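Local coordinates for protein probable zinc protease PqqL (Escherichia coli, PDB 6OFT) that probably acts as a zinc-dependent endopeptidase of the M16 family in the periplasm, this chain being the first half of the protease, at residues M59-T64 and V87-S92; I73-S78 and M114-E119. All coordinates share one frame; numbering follows the deposited sequence.

Contact 1. Residues M59-T64 and V87-S92; sequences MMFNGT and VNAYTS
The ring of Phe61 drives its outer rim between two side chains of strand 87-91, Val87 and Ala89, which both leave the strand toward the loop. Both methyls sit near the ring plane, so the phenyl meets the strand with its edge. Along that edge, CE1 of Phe61 lies 3.7 Å from CG1 of Val87, and CE2 lies 3.7 Å from the CB of Ala89, so the two outer corners of the ring each have a methyl. Ala89 also approaches the ring tip, its CB being 3.8 Å from CZ of Phe61. Val87 presents CG1 because that branch stands anti to its own backbone N (chi1 -172°); Phe61 and Val87 then pass alongside one another in opposite senses.

Phe61 is the third residue of a type I turn running from Met59 to Asn62, closed by Asn62 N to Met59 O at 3.3 Å. Elsewhere its ring meets Phe83 edge-to-face and also packs on Trp120. The helix leading into the turn carries His58, a predicted zinc ligand, and Glu57, the predicted proton acceptor, which Ala89 touches. The side-chain contacts across are apolar, which implies that shape and burial, rather than directed bonds, hold the loop against this edge strand beside the probable zinc site.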
ATOM      1  N   MET A  59      17.538  -7.244  13.120  1.00 21.85           N
ATOM      2  CA  MET A  59      18.502  -7.068  14.211  1.00 21.24           C
ATOM      3  C   MET A  59      17.905  -6.443  15.476  1.00 25.21           C
ATOM      4  O   MET A  59      18.546  -6.510  16.526  1.00 24.62           O
ATOM      5  CB  MET A  59      19.750  -6.288  13.752  1.00 23.47           C
ATOM      6  CG  MET A  59      20.679  -7.053  12.797  1.00 26.94           C
ATOM      7  SD  MET A  59      21.126  -8.751  13.259  1.00 30.70           S
ATOM      8  CE  MET A  59      21.804  -8.491  14.957  1.00 27.49           C
ATOM      9  N   MET A  60      16.674  -5.883  15.408  1.00 20.86           N
ATOM     10  CA  MET A  60      16.032  -5.286  16.589  1.00 20.15           C
ATOM     11  C   MET A  60      15.609  -6.356  17.594  1.00 26.56           C
ATOM     12  O   MET A  60      15.554  -6.104  18.801  1.00 26.03           O
ATOM     13  CB  MET A  60      14.830  -4.398  16.194  1.00 21.53           C
ATOM     14  CG  MET A  60      15.215  -3.132  15.425  1.00 23.65           C
ATOM     15  SD  MET A  60      16.478  -2.078  16.186  1.00 25.84           S
ATOM     16  CE  MET A  60      17.869  -2.497  15.167  1.00 23.48           C
ATOM     17  N   PHE A  61      15.376  -7.567  17.096  1.00 25.33           N
ATOM     18  CA  PHE A  61      14.957  -8.708  17.903  1.00 26.08           C
ATOM     19  C   PHE A  61      16.138  -9.586  18.311  1.00 31.34           C
ATOM     20  O   PHE A  61      15.918 -10.667  18.859  1.00 32.93           O
ATOM     21  CB  PHE A  61      13.895  -9.525  17.132  1.00 27.08           C
ATOM     22  CG  PHE A  61      12.709  -8.683  16.720  1.00 27.68           C
ATOM     23  CD1 PHE A  61      11.658  -8.454  17.604  1.00 29.28           C
ATOM     24  CD2 PHE A  61      12.653  -8.098  15.460  1.00 28.96           C
ATOM     25  CE1 PHE A  61      10.566  -7.670  17.224  1.00 29.37           C
ATOM     26  CE2 PHE A  61      11.574  -7.293  15.095  1.00 30.89           C
ATOM     27  CZ  PHE A  61      10.536  -7.089  15.978  1.00 28.82           C
ATOM     28  N   ASN A  62      17.383  -9.129  18.079  1.00 27.33           N
ATOM     29  CA  ASN A  62      18.539  -9.957  18.400  1.00 28.32           C
ATOM     30  C   ASN A  62      19.605  -9.281  19.286  1.00 31.99           C
ATOM     31  O   ASN A  62      20.738  -9.752  19.345  1.00 33.03           O
ATOM     32  CB  ASN A  62      19.158 -10.533  17.110  1.00 32.41           C
ATOM     33  CG  ASN A  62      18.248 -11.545  16.465  1.00 61.14           C
ATOM     34  OD1 ASN A  62      18.151 -12.700  16.900  1.00 58.47           O
ATOM     35  ND2 ASN A  62      17.527 -11.121  15.442  1.00 55.38           N
ATOM     36  N   GLY A  63      19.222  -8.246  20.016  1.00 27.61           N
ATOM     37  CA  GLY A  63      20.135  -7.605  20.948  1.00 26.87           C
ATOM     38  C   GLY A  63      20.050  -6.105  21.093  1.00 28.52           C
ATOM     39  O   GLY A  63      20.186  -5.358  20.123  1.00 27.12           O
ATOM     40  N   THR A  64      19.861  -5.662  22.331  1.00 25.26           N
ATOM     41  CA  THR A  64      19.874  -4.244  22.708  1.00 24.28           C
ATOM     42  C   THR A  64      20.794  -4.167  23.929  1.00 28.92           C
ATOM     43  O   THR A  64      21.214  -5.215  24.431  1.00 27.78           O
ATOM     44  CB  THR A  64      18.467  -3.649  22.989  1.00 26.43           C
ATOM     45  OG1 THR A  64      17.982  -4.088  24.260  1.00 26.97           O
ATOM     46  CG2 THR A  64      17.437  -3.904  21.868  1.00 23.05           C
ATOM     47  N   VAL A  87       3.712  -9.585  18.287  1.00 21.66           N
ATOM     48  CA  VAL A  87       4.887  -8.788  17.969  1.00 19.96           C
ATOM     49  C   VAL A  87       5.249  -9.042  16.516  1.00 22.36           C
ATOM     50  O   VAL A  87       5.372 -10.193  16.107  1.00 21.89           O
ATOM     51  CB  VAL A  87       6.080  -9.075  18.927  1.00 22.55           C
ATOM     52  CG1 VAL A  87       7.213  -8.077  18.693  1.00 22.19           C
ATOM     53  CG2 VAL A  87       5.639  -9.060  20.398  1.00 21.71           C
ATOM     54  N   ASN A  88       5.404  -7.979  15.734  1.00 19.07           N
ATOM     55  CA  ASN A  88       5.726  -8.094  14.304  1.00 19.67           C
ATOM     56  C   ASN A  88       6.515  -6.890  13.860  1.00 22.55           C
ATOM     57  O   ASN A  88       6.536  -5.881  14.557  1.00 21.19           O
ATOM     58  CB  ASN A  88       4.420  -8.136  13.456  1.00 23.30           C
ATOM     59  CG  ASN A  88       3.565  -9.355  13.645  1.00 49.52           C
ATOM     60  OD1 ASN A  88       3.911 -10.451  13.195  1.00 48.03           O
ATOM     61  ND2 ASN A  88       2.428  -9.186  14.313  1.00 38.37           N
ATOM     62  N   ALA A  89       7.117  -6.968  12.665  1.00 19.82           N
ATOM     63  CA  ALA A  89       7.849  -5.836  12.084  1.00 19.46           C
ATOM     64  C   ALA A  89       7.877  -6.040  10.586  1.00 22.93           C
ATOM     65  O   ALA A  89       7.753  -7.172  10.136  1.00 21.47           O
ATOM     66  CB  ALA A  89       9.280  -5.779  12.629  1.00 19.91           C
ATOM     67  N   TYR A  90       8.032  -4.959   9.815  1.00 19.81           N
ATOM     68  CA  TYR A  90       8.142  -5.068   8.370  1.00 21.16           C
ATOM     69  C   TYR A  90       8.978  -3.926   7.833  1.00 23.86           C
ATOM     70  O   TYR A  90       8.993  -2.848   8.432  1.00 20.70           O
ATOM     71  CB  TYR A  90       6.749  -5.116   7.669  1.00 23.59           C
ATOM     72  CG  TYR A  90       5.972  -3.816   7.676  1.00 26.12           C
ATOM     73  CD1 TYR A  90       6.233  -2.815   6.737  1.00 28.01           C
ATOM     74  CD2 TYR A  90       4.921  -3.616   8.566  1.00 27.05           C
ATOM     75  CE1 TYR A  90       5.522  -1.615   6.741  1.00 28.24           C
ATOM     76  CE2 TYR A  90       4.176  -2.434   8.552  1.00 28.10           C
ATOM     77  CZ  TYR A  90       4.463  -1.447   7.621  1.00 36.44           C
ATOM     78  OH  TYR A  90       3.734  -0.279   7.613  1.00 36.45           O
ATOM     79  N   THR A  91       9.605  -4.153   6.670  1.00 20.52           N
ATOM     80  CA  THR A  91      10.380  -3.159   5.948  1.00 20.68           C
ATOM     81  C   THR A  91       9.806  -3.061   4.548  1.00 24.58           C
ATOM     82  O   THR A  91       9.658  -4.076   3.860  1.00 24.55           O
ATOM     83  CB  THR A  91      11.882  -3.507   5.915  1.00 22.43           C
ATOM     84  OG1 THR A  91      12.325  -3.780   7.235  1.00 18.55           O
ATOM     85  CG2 THR A  91      12.727  -2.378   5.329  1.00 20.39           C
ATOM     86  N   SER A  92       9.481  -1.843   4.123  1.00 19.66           N
ATOM     87  CA  SER A  92       8.969  -1.631   2.772  1.00 18.86           C
ATOM     88  C   SER A  92       9.924  -0.659   2.079  1.00 22.85           C
ATOM     89  O   SER A  92      10.999  -0.358   2.605  1.00 22.20           O
ATOM     90  CB  SER A  92       7.548  -1.070   2.821  1.00 19.84           C
ATOM     91  OG  SER A  92       7.527   0.247   3.358  1.00 28.20           O
TER

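Contact 2. Residues I73-S78 and M114-E119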
ATOM      1  N   ILE A  73      13.026 -11.139  22.988  1.00 23.74           N
ATOM      2  CA  ILE A  73      12.013 -12.156  22.699  1.00 23.58           C
ATOM      3  C   ILE A  73      11.555 -12.859  23.976  1.00 26.91           C
ATOM      4  O   ILE A  73      10.348 -13.048  24.161  1.00 26.41           O
ATOM      5  CB  ILE A  73      12.502 -13.123  21.586  1.00 26.20           C
ATOM      6  CG1 ILE A  73      12.634 -12.385  20.208  1.00 24.96           C
ATOM      7  CG2 ILE A  73      11.662 -14.407  21.496  1.00 27.56           C
ATOM      8  CD1 ILE A  73      11.308 -11.827  19.523  1.00 23.33           C
ATOM      9  N   GLU A  74      12.500 -13.171  24.878  1.00 23.75           N
ATOM     10  CA  GLU A  74      12.216 -13.800  26.175  1.00 23.90           C
ATOM     11  C   GLU A  74      11.402 -12.863  27.058  1.00 26.66           C
ATOM     12  O   GLU A  74      10.557 -13.338  27.819  1.00 25.77           O
ATOM     13  CB  GLU A  74      13.515 -14.227  26.901  1.00 25.53           C
ATOM     14  CG  GLU A  74      14.235 -15.406  26.250  1.00 37.87           C
ATOM     15  CD  GLU A  74      15.631 -15.744  26.752  1.00 61.19           C
ATOM     16  OE1 GLU A  74      16.001 -15.295  27.862  1.00 49.31           O
ATOM     17  OE2 GLU A  74      16.356 -16.471  26.034  1.00 60.69           O
ATOM     18  N   THR A  75      11.642 -11.534  26.960  1.00 22.71           N
ATOM     19  CA  THR A  75      10.880 -10.550  27.739  1.00 22.79           C
ATOM     20  C   THR A  75       9.436 -10.506  27.215  1.00 26.55           C
ATOM     21  O   THR A  75       8.497 -10.531  28.020  1.00 27.89           O
ATOM     22  CB  THR A  75      11.571  -9.179  27.757  1.00 29.29           C
ATOM     23  OG1 THR A  75      12.889  -9.327  28.294  1.00 29.56           O
ATOM     24  CG2 THR A  75      10.808  -8.149  28.590  1.00 27.71           C
ATOM     25  N   PHE A  76       9.256 -10.459  25.881  1.00 20.77           N
ATOM     26  CA  PHE A  76       7.908 -10.451  25.288  1.00 19.93           C
ATOM     27  C   PHE A  76       7.170 -11.738  25.666  1.00 22.79           C
ATOM     28  O   PHE A  76       6.028 -11.665  26.092  1.00 22.76           O
ATOM     29  CB  PHE A  76       7.961 -10.290  23.760  1.00 20.56           C
ATOM     30  CG  PHE A  76       8.133  -8.876  23.258  1.00 21.25           C
ATOM     31  CD1 PHE A  76       7.227  -7.880  23.610  1.00 23.21           C
ATOM     32  CD2 PHE A  76       9.168  -8.553  22.387  1.00 21.93           C
ATOM     33  CE1 PHE A  76       7.369  -6.574  23.118  1.00 23.79           C
ATOM     34  CE2 PHE A  76       9.310  -7.246  21.898  1.00 23.65           C
ATOM     35  CZ  PHE A  76       8.400  -6.275  22.254  1.00 21.95           C
ATOM     36  N   GLU A  77       7.840 -12.897  25.543  1.00 19.35           N
ATOM     37  CA  GLU A  77       7.283 -14.216  25.895  1.00 19.82           C
ATOM     38  C   GLU A  77       6.799 -14.294  27.366  1.00 25.01           C
ATOM     39  O   GLU A  77       5.750 -14.879  27.618  1.00 25.54           O
ATOM     40  CB  GLU A  77       8.264 -15.344  25.552  1.00 21.09           C
ATOM     41  CG  GLU A  77       8.282 -15.717  24.070  1.00 30.00           C
ATOM     42  CD  GLU A  77       7.147 -16.570  23.516  1.00 44.12           C
ATOM     43  OE1 GLU A  77       6.496 -17.299  24.298  1.00 37.76           O
ATOM     44  OE2 GLU A  77       6.920 -16.522  22.286  1.00 32.25           O
ATOM     45  N   SER A  78       7.520 -13.643  28.314  1.00 23.31           N
ATOM     46  CA  SER A  78       7.163 -13.594  29.748  1.00 23.72           C
ATOM     47  C   SER A  78       5.884 -12.769  30.021  1.00 26.48           C
ATOM     48  O   SER A  78       5.332 -12.821  31.122  1.00 26.14           O
ATOM     49  CB  SER A  78       8.327 -13.065  30.585  1.00 27.83           C
ATOM     50  OG  SER A  78       8.447 -11.657  30.473  1.00 32.05           O
ATOM     51  N   MET A 114       7.134  -0.357  26.353  1.00 19.77           N
ATOM     52  CA  MET A 114       7.635   0.995  26.051  1.00 19.11           C
ATOM     53  C   MET A 114       9.160   1.088  26.237  1.00 24.04           C
ATOM     54  O   MET A 114       9.823   1.789  25.476  1.00 24.22           O
ATOM     55  CB  MET A 114       6.938   2.029  26.943  1.00 20.95           C
ATOM     56  CG  MET A 114       5.495   2.318  26.553  1.00 24.17           C
ATOM     57  SD  MET A 114       5.228   2.741  24.810  1.00 27.84           S
ATOM     58  CE  MET A 114       6.156   4.260  24.663  1.00 25.06           C
ATOM     59  N   ALA A 115       9.701   0.379  27.243  1.00 21.53           N
ATOM     60  CA  ALA A 115      11.138   0.336  27.544  1.00 21.09           C
ATOM     61  C   ALA A 115      11.892  -0.357  26.397  1.00 25.62           C
ATOM     62  O   ALA A 115      12.963   0.116  26.009  1.00 25.30           O
ATOM     63  CB  ALA A 115      11.382  -0.376  28.855  1.00 22.20           C
ATOM     64  N   ILE A 116      11.286  -1.422  25.805  1.00 22.27           N
ATOM     65  CA  ILE A 116      11.821  -2.132  24.635  1.00 21.19           C
ATOM     66  C   ILE A 116      11.814  -1.186  23.416  1.00 23.34           C
ATOM     67  O   ILE A 116      12.792  -1.164  22.675  1.00 23.54           O
ATOM     68  CB  ILE A 116      11.075  -3.474  24.373  1.00 23.50           C
ATOM     69  CG1 ILE A 116      11.358  -4.503  25.505  1.00 24.22           C
ATOM     70  CG2 ILE A 116      11.445  -4.060  23.000  1.00 23.42           C
ATOM     71  CD1 ILE A 116      10.474  -5.733  25.528  1.00 24.15           C
ATOM     72  N   PHE A 117      10.730  -0.403  23.216  1.00 20.72           N
ATOM     73  CA  PHE A 117      10.646   0.552  22.097  1.00 20.70           C
ATOM     74  C   PHE A 117      11.735   1.622  22.201  1.00 25.49           C
ATOM     75  O   PHE A 117      12.327   1.995  21.187  1.00 25.67           O
ATOM     76  CB  PHE A 117       9.253   1.206  21.991  1.00 21.51           C
ATOM     77  CG  PHE A 117       8.224   0.434  21.189  1.00 21.82           C
ATOM     78  CD1 PHE A 117       8.351   0.295  19.813  1.00 23.46           C
ATOM     79  CD2 PHE A 117       7.092  -0.095  21.803  1.00 23.41           C
ATOM     80  CE1 PHE A 117       7.376  -0.377  19.066  1.00 24.50           C
ATOM     81  CE2 PHE A 117       6.113  -0.757  21.054  1.00 26.04           C
ATOM     82  CZ  PHE A 117       6.264  -0.898  19.692  1.00 24.26           C
ATOM     83  N   SER A 118      12.004   2.104  23.431  1.00 22.48           N
ATOM     84  CA  SER A 118      13.043   3.097  23.699  1.00 22.52           C
ATOM     85  C   SER A 118      14.448   2.605  23.248  1.00 25.02           C
ATOM     86  O   SER A 118      15.201   3.370  22.649  1.00 24.26           O
ATOM     87  CB  SER A 118      13.053   3.458  25.177  1.00 26.41           C
ATOM     88  OG  SER A 118      13.868   4.591  25.396  1.00 40.55           O
ATOM     89  N   GLU A 119      14.753   1.319  23.478  1.00 21.26           N
ATOM     90  CA  GLU A 119      16.009   0.691  23.084  1.00 21.83           C
ATOM     91  C   GLU A 119      16.066   0.331  21.609  1.00 25.09           C
ATOM     92  O   GLU A 119      17.148   0.328  21.039  1.00 22.94           O
ATOM     93  CB  GLU A 119      16.331  -0.520  23.967  1.00 23.52           C
ATOM     94  CG  GLU A 119      16.437  -0.110  25.425  1.00 30.05           C
ATOM     95  CD  GLU A 119      17.653  -0.640  26.144  1.00 41.58           C
ATOM     96  OE1 GLU A 119      18.234  -1.655  25.692  1.00 32.29           O
ATOM     97  OE2 GLU A 119      18.027  -0.030  27.169  1.00 46.70           O
TER
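Ile116 projects from helix 107-122 toward helix 71-77, where Thr75 and Phe76 receive it. The CH-pi contact comes from its delta methyl: CD1 of Ile116 sits 4.0 Å from the centroid of the Phe76 ring, 14° off the ring normal and thus over the face, shifted a little toward the rim. Chi2 of 168° extends the isoleucine chain, carrying CD1 outward to that ring.

Plain apolar contacts flank it. The gamma methyl, CG2 of Ile116, reaches CZ of Phe76 at 3.8 Å, so one isoleucine puts a methyl over the ring face and a second by its CZ corner. On the other flank, CG2 of Thr75 comes within 3.9 Å of CD1 of Ile116. These two helices belong to the M16 insulinase-type domain, an alpha-beta fold in which helix 107-122 packs on the six-stranded sheet: Phe117 leans on Leu34 and Leu36 of strand 31-38, and Phe76 meets Val100 of strand 96-103. The nearest CA atoms, those of Thr75 and Ile116, are 9.0 Å apart, with these side chains meeting between the backbones.

Hydrogen bonding does not join the two segments. Thr75 turns its methyl to Ile116 while its OG1 bonds to the O of Lys71, and the O of Thr75 accepts from OG of Ser78 at 2.7 Å, with the donor tilted 22° from the carbonyl plane.

From the N terminus, the chain leaves helix 52-59 through the 59-64 loop, forms helix 71-77, and reaches edge strand 87-91, where contact 1 closes a loop of 22 intervening residues. It then runs through strand 96-103 into helix 107-122, and contact 2 closes back onto helix 71-77 across 35 residues. The segments alternate, so the two closures cross, all within the M16 insulinase-type part of the chain. They also touch: Thr64 OG1 and Glu119 OE1 probably hydrogen-bond at 2.8 Å, Val87 CG2 packs on Phe76 CD1, and Phe61 CD1 meets Ile73 CD1. Together they join the loop after the predicted zinc-site helix, the sheet edge and helices 71-77 and 107-122.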